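Local atomic coordinates of uncharacterized HTH-type transcriptional regulator HI_0893 (Haemophilus influenzae, PDB entry 3QKX), a protein that probably binds DNA at cis-regulatory sites as a transcription factor of the TetR family, through an N-terminal helix-turn-helix domain. Residues Q12-T17 against E57-R62. Numbering follows the deposited sequence.
Sequences QIFSAT and EQFAHR
T17, which packs on the ring of F59, also sends two bonds back to one oxygen, O of I13: one from its backbone N and one from OG1 (3.2 Å). In this TetR-type DNA-binding domain, segment 57-62 of helix 52-72, which follows the predicted helix-turn-helix, crosses 12-17 of helix 6-23 at 89°, with their axes 10.6 Å apart at closest approach. The crossing illustrates how a near-perpendicular helix pair can pack around one inserted ring, with an arginine alongside. F14 is the inserted residue: its CZ lies 3.8 Å from CB of Q58, its CE1 rests against the backbone of F59, and CB of R62 covers one ring face. The R62 chain bends at chi2 (-99°), which lays one guanidinium face, offset toward its rim, against CB of F14, with NE of R62 3.4 Å from that carbon. NH2 forms a salt bridge with E11 and NH1 one with D18, and the two probably limit the group's rotation. With CG2 anti to the backbone N, the T17 methyl faces F59 in a CH-pi contact, 3.6 Å from the ring centroid and 13° off its normal; at that ring's edge, CD1 of F14 lies 3.8 Å from CD1 of F59.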
loop_
_atom_site.group_PDB
_atom_site.type_symbol
_atom_site.label_atom_id
_atom_site.label_comp_id
_atom_site.label_asym_id
_atom_site.label_seq_id
_atom_site.Cartn_x
_atom_site.Cartn_y
_atom_site.Cartn_z
ATOM N N GLN A 12 -11.929 -23.898 3.680
ATOM C CA GLN A 12 -11.138 -24.727 2.773
ATOM C C GLN A 12 -11.062 -24.070 1.395
ATOM O O GLN A 12 -9.991 -23.930 0.838
ATOM C CB GLN A 12 -11.754 -26.133 2.678
ATOM C CG GLN A 12 -10.847 -27.201 2.072
ATOM C CD GLN A 12 -11.498 -28.580 2.087
ATOM O OE1 GLN A 12 -12.155 -28.948 3.053
ATOM N NE2 GLN A 12 -11.314 -29.346 1.008
ATOM N N ILE A 13 -12.200 -23.615 0.889
ATOM C CA ILE A 13 -12.263 -22.946 -0.408
ATOM C C ILE A 13 -11.626 -21.547 -0.353
ATOM O O ILE A 13 -10.899 -21.162 -1.277
ATOM C CB ILE A 13 -13.719 -22.877 -0.944
ATOM C CG1 ILE A 13 -14.228 -24.296 -1.286
ATOM C CG2 ILE A 13 -13.810 -22.009 -2.180
ATOM C CD1 ILE A 13 -15.773 -24.450 -1.288
ATOM N N PHE A 14 -11.861 -20.806 0.728
ATOM C CA PHE A 14 -11.311 -19.454 0.833
ATOM C C PHE A 14 -9.778 -19.481 0.894
ATOM O O PHE A 14 -9.117 -18.717 0.205
ATOM C CB PHE A 14 -11.874 -18.702 2.052
ATOM C CG PHE A 14 -13.351 -18.360 1.962
ATOM C CD1 PHE A 14 -13.929 -17.898 0.781
ATOM C CD2 PHE A 14 -14.144 -18.440 3.097
ATOM C CE1 PHE A 14 -15.273 -17.583 0.730
ATOM C CE2 PHE A 14 -15.500 -18.116 3.054
ATOM C CZ PHE A 14 -16.062 -17.681 1.877
ATOM N N SER A 15 -9.240 -20.379 1.715
ATOM C CA SER A 15 -7.808 -20.654 1.770
ATOM C C SER A 15 -7.216 -20.899 0.381
ATOM O O SER A 15 -6.153 -20.401 0.061
ATOM C CB SER A 15 -7.558 -21.877 2.662
ATOM O OG SER A 15 -6.238 -22.386 2.506
ATOM N N ALA A 16 -7.912 -21.699 -0.418
ATOM C CA ALA A 16 -7.490 -21.992 -1.778
ATOM C C ALA A 16 -7.626 -20.786 -2.687
ATOM O O ALA A 16 -6.875 -20.654 -3.618
ATOM C CB ALA A 16 -8.312 -23.199 -2.348
ATOM N N THR A 17 -8.609 -19.932 -2.439
ATOM C CA THR A 17 -8.772 -18.701 -3.206
ATOM C C THR A 17 -7.539 -17.808 -3.060
ATOM O O THR A 17 -7.010 -17.308 -4.048
ATOM C CB THR A 17 -10.031 -17.910 -2.783
ATOM O OG1 THR A 17 -11.205 -18.604 -3.201
ATOM C CG2 THR A 17 -10.024 -16.495 -3.405
ATOM N N GLU A 57 -17.313 -12.037 -3.169
ATOM C CA GLU A 57 -18.013 -11.227 -2.151
ATOM C C GLU A 57 -17.805 -11.786 -0.751
ATOM O O GLU A 57 -17.339 -11.076 0.139
ATOM C CB GLU A 57 -19.528 -11.129 -2.429
ATOM C CG GLU A 57 -19.923 -10.246 -3.622
ATOM C CD GLU A 57 -21.287 -9.563 -3.451
ATOM O OE1 GLU A 57 -21.414 -8.671 -2.580
ATOM O OE2 GLU A 57 -22.223 -9.898 -4.212
ATOM N N GLN A 58 -18.160 -13.054 -0.560
ATOM C CA GLN A 58 -18.028 -13.709 0.752
ATOM C C GLN A 58 -16.562 -13.789 1.197
ATOM O O GLN A 58 -16.265 -13.638 2.388
ATOM C CB GLN A 58 -18.667 -15.108 0.745
ATOM C CG GLN A 58 -20.204 -15.091 0.717
ATOM C CD GLN A 58 -20.826 -16.498 0.771
ATOM O OE1 GLN A 58 -20.354 -17.382 1.506
ATOM N NE2 GLN A 58 -21.898 -16.704 -0.004
ATOM N N PHE A 59 -15.661 -14.008 0.236
ATOM C CA PHE A 59 -14.231 -14.013 0.491
ATOM C C PHE A 59 -13.766 -12.679 1.062
ATOM O O PHE A 59 -13.025 -12.653 2.042
ATOM C CB PHE A 59 -13.482 -14.318 -0.803
ATOM C CG PHE A 59 -11.978 -14.276 -0.674
ATOM C CD1 PHE A 59 -11.283 -15.332 -0.107
ATOM C CD2 PHE A 59 -11.262 -13.200 -1.155
ATOM C CE1 PHE A 59 -9.894 -15.317 -0.023
ATOM C CE2 PHE A 59 -9.876 -13.169 -1.061
ATOM C CZ PHE A 59 -9.193 -14.238 -0.495
ATOM N N ALA A 60 -14.206 -11.583 0.441
ATOM C CA ALA A 60 -13.958 -10.230 0.958
ATOM C C ALA A 60 -14.337 -10.128 2.423
ATOM O O ALA A 60 -13.519 -9.724 3.242
ATOM C CB ALA A 60 -14.730 -9.194 0.152
ATOM N N HIS A 61 -15.564 -10.534 2.749
ATOM C CA HIS A 61 -16.064 -10.497 4.135
ATOM C C HIS A 61 -15.199 -11.310 5.076
ATOM O O HIS A 61 -14.940 -10.900 6.203
ATOM C CB HIS A 61 -17.514 -11.002 4.215
ATOM C CG HIS A 61 -18.530 -9.953 3.905
ATOM N ND1 HIS A 61 -18.804 -8.911 4.764
ATOM C CD2 HIS A 61 -19.344 -9.784 2.835
ATOM C CE1 HIS A 61 -19.743 -8.142 4.238
ATOM N NE2 HIS A 61 -20.092 -8.653 3.069
ATOM N N ARG A 62 -14.763 -12.468 4.601
ATOM C CA ARG A 62 -13.872 -13.345 5.349
ATOM C C ARG A 62 -12.528 -12.684 5.546
ATOM O O ARG A 62 -11.918 -12.848 6.597
ATOM C CB ARG A 62 -13.747 -14.706 4.631
ATOM C CG ARG A 62 -12.633 -15.642 5.107
ATOM C CD ARG A 62 -11.434 -15.557 4.201
ATOM N NE ARG A 62 -10.490 -16.648 4.405
ATOM C CZ ARG A 62 -9.312 -16.734 3.796
ATOM N NH1 ARG A 62 -8.899 -15.778 2.960
ATOM N NH2 ARG A 62 -8.526 -17.774 4.031
#